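PDB 4ZOY: Sqt1 from Chaetomium thermophilum, which probably acts as a dedicated WD40-repeat chaperone that captures a nascent ribosomal protein during its synthesis, in ribosome biogenesis. Local coordinates for residues 213-218 and 233-238. Residues are numbered along the deposited sequence; the frame is centred on the assembly and turned at random.
Sequences SLHVYD and GQTVVS
Val216 is the apolar centre of this antiparallel pairing: its two methyls divide between neighbours, CG1 meeting Val236 CG2 at 3.7 Å and CG2 lying against Val237 CB. With CG1 anti to the backbone N (chi1 -176°), the Val216 side chain runs alongside that of Val237, both pointing the same way. The backbone of Val216 is gripped twice, its N donating to Val237 O (2.9 Å) and its O accepting from Val236 N nearly head-on (2.8 Å); the two bonds go to successive residues, where the chain turns a corner. On the sheet face of His215 and Ser238, Ser238 OG reaches the imidazole edge in the ring plane, 2.8 Å from ND1, and also bonds Thr235 OG1 at 2.6 Å. An alanine in place of His215 would probably leave Ser238 OG without its imidazole mate. The end at Asp218 is wetter: beyond the Asp218 N to Gln234 O bond, one water bridges Asp218 O and Gln234 O, and another Asp218 OD2 and Gly233 O, while OD1 and OD2 also accept from Ala223 N and Ala224 N of helix 222-225. The pair forms the third and fourth strands of a four-stranded propeller blade, 204-209 flanking 214-218 and 235-239 at the edge, with Val276 of the next blade's strand 273-277 touching Leu214 and Val237.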
ATOM      1  N   SER A 213      13.490  -6.598 -11.818  1.00 16.65           N
ATOM      2  CA  SER A 213      12.517  -7.501 -12.439  1.00 16.06           C
ATOM      3  C   SER A 213      11.069  -7.274 -11.983  1.00 17.29           C
ATOM      4  O   SER A 213      10.798  -6.790 -10.872  1.00 16.93           O
ATOM      5  CB  SER A 213      12.903  -8.967 -12.203  1.00 17.54           C
ATOM      6  OG  SER A 213      12.956  -9.306 -10.828  1.00 17.73           O
ATOM      7  N   LEU A 214      10.160  -7.612 -12.892  1.00 16.80           N
ATOM      8  CA  LEU A 214       8.719  -7.658 -12.667  1.00 16.46           C
ATOM      9  C   LEU A 214       8.231  -9.059 -12.976  1.00 16.80           C
ATOM     10  O   LEU A 214       8.512  -9.570 -14.051  1.00 16.15           O
ATOM     11  CB  LEU A 214       7.983  -6.660 -13.566  1.00 15.52           C
ATOM     12  CG  LEU A 214       6.491  -6.871 -13.844  1.00 13.92           C
ATOM     13  CD1 LEU A 214       5.646  -6.537 -12.603  1.00 14.63           C
ATOM     14  CD2 LEU A 214       6.002  -6.040 -15.023  1.00 16.78           C
ATOM     15  N   HIS A 215       7.509  -9.677 -12.049  1.00 14.98           N
ATOM     16  CA  HIS A 215       6.854 -10.951 -12.313  1.00 14.07           C
ATOM     17  C   HIS A 215       5.393 -10.835 -11.942  1.00 16.06           C
ATOM     18  O   HIS A 215       5.049 -10.258 -10.904  1.00 16.57           O
ATOM     19  CB  HIS A 215       7.520 -12.095 -11.556  1.00 15.05           C
ATOM     20  CG  HIS A 215       8.937 -12.315 -11.969  1.00 16.10           C
ATOM     21  ND1 HIS A 215       9.268 -12.895 -13.177  1.00 18.02           N
ATOM     22  CD2 HIS A 215      10.104 -11.994 -11.368  1.00 18.00           C
ATOM     23  CE1 HIS A 215      10.582 -12.939 -13.289  1.00 17.12           C
ATOM     24  NE2 HIS A 215      11.115 -12.396 -12.209  1.00 19.97           N
ATOM     25  N   VAL A 216       4.527 -11.370 -12.794  1.00 14.58           N
ATOM     26  CA  VAL A 216       3.105 -11.343 -12.528  1.00 15.34           C
ATOM     27  C   VAL A 216       2.616 -12.786 -12.446  1.00 15.71           C
ATOM     28  O   VAL A 216       2.520 -13.476 -13.459  1.00 17.34           O
ATOM     29  CB  VAL A 216       2.339 -10.561 -13.606  1.00 15.34           C
ATOM     30  CG1 VAL A 216       0.871 -10.487 -13.236  1.00 16.29           C
ATOM     31  CG2 VAL A 216       2.922  -9.141 -13.751  1.00 16.89           C
ATOM     32  N   TYR A 217       2.321 -13.229 -11.222  1.00 14.52           N
ATOM     33  CA  TYR A 217       2.075 -14.647 -10.957  1.00 15.32           C
ATOM     34  C   TYR A 217       0.646 -15.057 -11.197  1.00 15.12           C
ATOM     35  O   TYR A 217      -0.296 -14.362 -10.818  1.00 15.35           O
ATOM     36  CB  TYR A 217       2.450 -15.007  -9.516  1.00 14.33           C
ATOM     37  CG  TYR A 217       3.780 -14.450  -9.086  1.00 15.46           C
ATOM     38  CD1 TYR A 217       4.976 -15.039  -9.483  1.00 17.27           C
ATOM     39  CD2 TYR A 217       3.832 -13.321  -8.286  1.00 16.10           C
ATOM     40  CE1 TYR A 217       6.196 -14.502  -9.087  1.00 16.63           C
ATOM     41  CE2 TYR A 217       5.030 -12.783  -7.890  1.00 16.32           C
ATOM     42  CZ  TYR A 217       6.208 -13.374  -8.290  1.00 15.10           C
ATOM     43  OH  TYR A 217       7.395 -12.813  -7.888  1.00 18.55           O
ATOM     44  N   ASP A 218       0.503 -16.222 -11.822  1.00 16.77           N
ATOM     45  CA  ASP A 218      -0.780 -16.893 -12.007  1.00 15.87           C
ATOM     46  C   ASP A 218      -1.162 -17.659 -10.741  1.00 15.20           C
ATOM     47  O   ASP A 218      -1.027 -18.886 -10.684  1.00 16.45           O
ATOM     48  CB  ASP A 218      -0.692 -17.846 -13.203  1.00 14.42           C
ATOM     49  CG  ASP A 218      -1.992 -18.576 -13.484  1.00 15.82           C
ATOM     50  OD1 ASP A 218      -3.072 -17.995 -13.285  1.00 15.84           O
ATOM     51  OD2 ASP A 218      -1.910 -19.741 -13.938  1.00 16.96           O
ATOM     52  N   GLY A 233       6.159 -21.282 -16.393  1.00 26.10           N
ATOM     53  CA  GLY A 233       4.963 -21.965 -15.936  1.00 26.64           C
ATOM     54  C   GLY A 233       4.246 -21.250 -14.806  1.00 29.72           C
ATOM     55  O   GLY A 233       3.113 -21.582 -14.468  1.00 30.13           O
ATOM     56  N   GLN A 234       4.900 -20.251 -14.231  1.00 26.91           N
ATOM     57  CA  GLN A 234       4.369 -19.602 -13.038  1.00 23.05           C
ATOM     58  C   GLN A 234       3.776 -18.218 -13.297  1.00 18.81           C
ATOM     59  O   GLN A 234       2.849 -17.798 -12.604  1.00 19.57           O
ATOM     60  CB  GLN A 234       5.455 -19.473 -11.966  1.00 25.52           C
ATOM     61  CG  GLN A 234       5.936 -20.792 -11.388  1.00 40.58           C
ATOM     62  CD  GLN A 234       6.941 -20.606 -10.267  1.00 38.96           C
ATOM     63  OE1 GLN A 234       8.008 -20.012 -10.446  1.00 62.05           O
ATOM     64  NE2 GLN A 234       6.596 -21.120  -9.093  1.00 62.51           N
ATOM     65  N   THR A 235       4.314 -17.501 -14.276  1.00 19.99           N
ATOM     66  CA  THR A 235       3.899 -16.114 -14.493  1.00 18.19           C
ATOM     67  C   THR A 235       3.199 -15.897 -15.820  1.00 19.99           C
ATOM     68  O   THR A 235       3.383 -16.674 -16.755  1.00 21.17           O
ATOM     69  CB  THR A 235       5.097 -15.149 -14.459  1.00 17.01           C
ATOM     70  OG1 THR A 235       5.910 -15.361 -15.629  1.00 19.68           O
ATOM     71  CG2 THR A 235       5.936 -15.349 -13.205  1.00 18.48           C
ATOM     72  N   VAL A 236       2.416 -14.824 -15.908  1.00 16.65           N
ATOM     73  CA  VAL A 236       1.840 -14.400 -17.189  1.00 16.13           C
ATOM     74  C   VAL A 236       2.686 -13.322 -17.861  1.00 18.20           C
ATOM     75  O   VAL A 236       2.563 -13.092 -19.070  1.00 17.91           O
ATOM     76  CB  VAL A 236       0.411 -13.852 -17.057  1.00 15.44           C
ATOM     77  CG1 VAL A 236      -0.515 -14.918 -16.501  1.00 17.22           C
ATOM     78  CG2 VAL A 236       0.381 -12.597 -16.188  1.00 18.81           C
ATOM     79  N   VAL A 237       3.512 -12.659 -17.056  1.00 17.61           N
ATOM     80  CA  VAL A 237       4.506 -11.678 -17.499  1.00 15.71           C
ATOM     81  C   VAL A 237       5.753 -11.847 -16.648  1.00 15.40           C
ATOM     82  O   VAL A 237       5.663 -11.941 -15.421  1.00 16.26           O
ATOM     83  CB  VAL A 237       4.009 -10.212 -17.358  1.00 17.54           C
ATOM     84  CG1 VAL A 237       5.161  -9.220 -17.583  1.00 20.03           C
ATOM     85  CG2 VAL A 237       2.872  -9.928 -18.299  1.00 18.97           C
ATOM     86  N   SER A 238       6.913 -11.907 -17.295  1.00 18.16           N
ATOM     87  CA  SER A 238       8.197 -11.886 -16.613  1.00 15.89           C
ATOM     88  C   SER A 238       9.132 -10.986 -17.408  1.00 21.43           C
ATOM     89  O   SER A 238       9.442 -11.277 -18.568  1.00 23.65           O
ATOM     90  CB  SER A 238       8.792 -13.295 -16.482  1.00 19.57           C
ATOM     91  OG  SER A 238       8.147 -14.042 -15.460  1.00 20.43           O
TER
HETATM   92  O   HOH W   1       0.281 -21.137 -12.842  1.00 20.71           O
HETATM   93  O   HOH W   2       1.919 -19.668 -10.583  1.00 22.36           O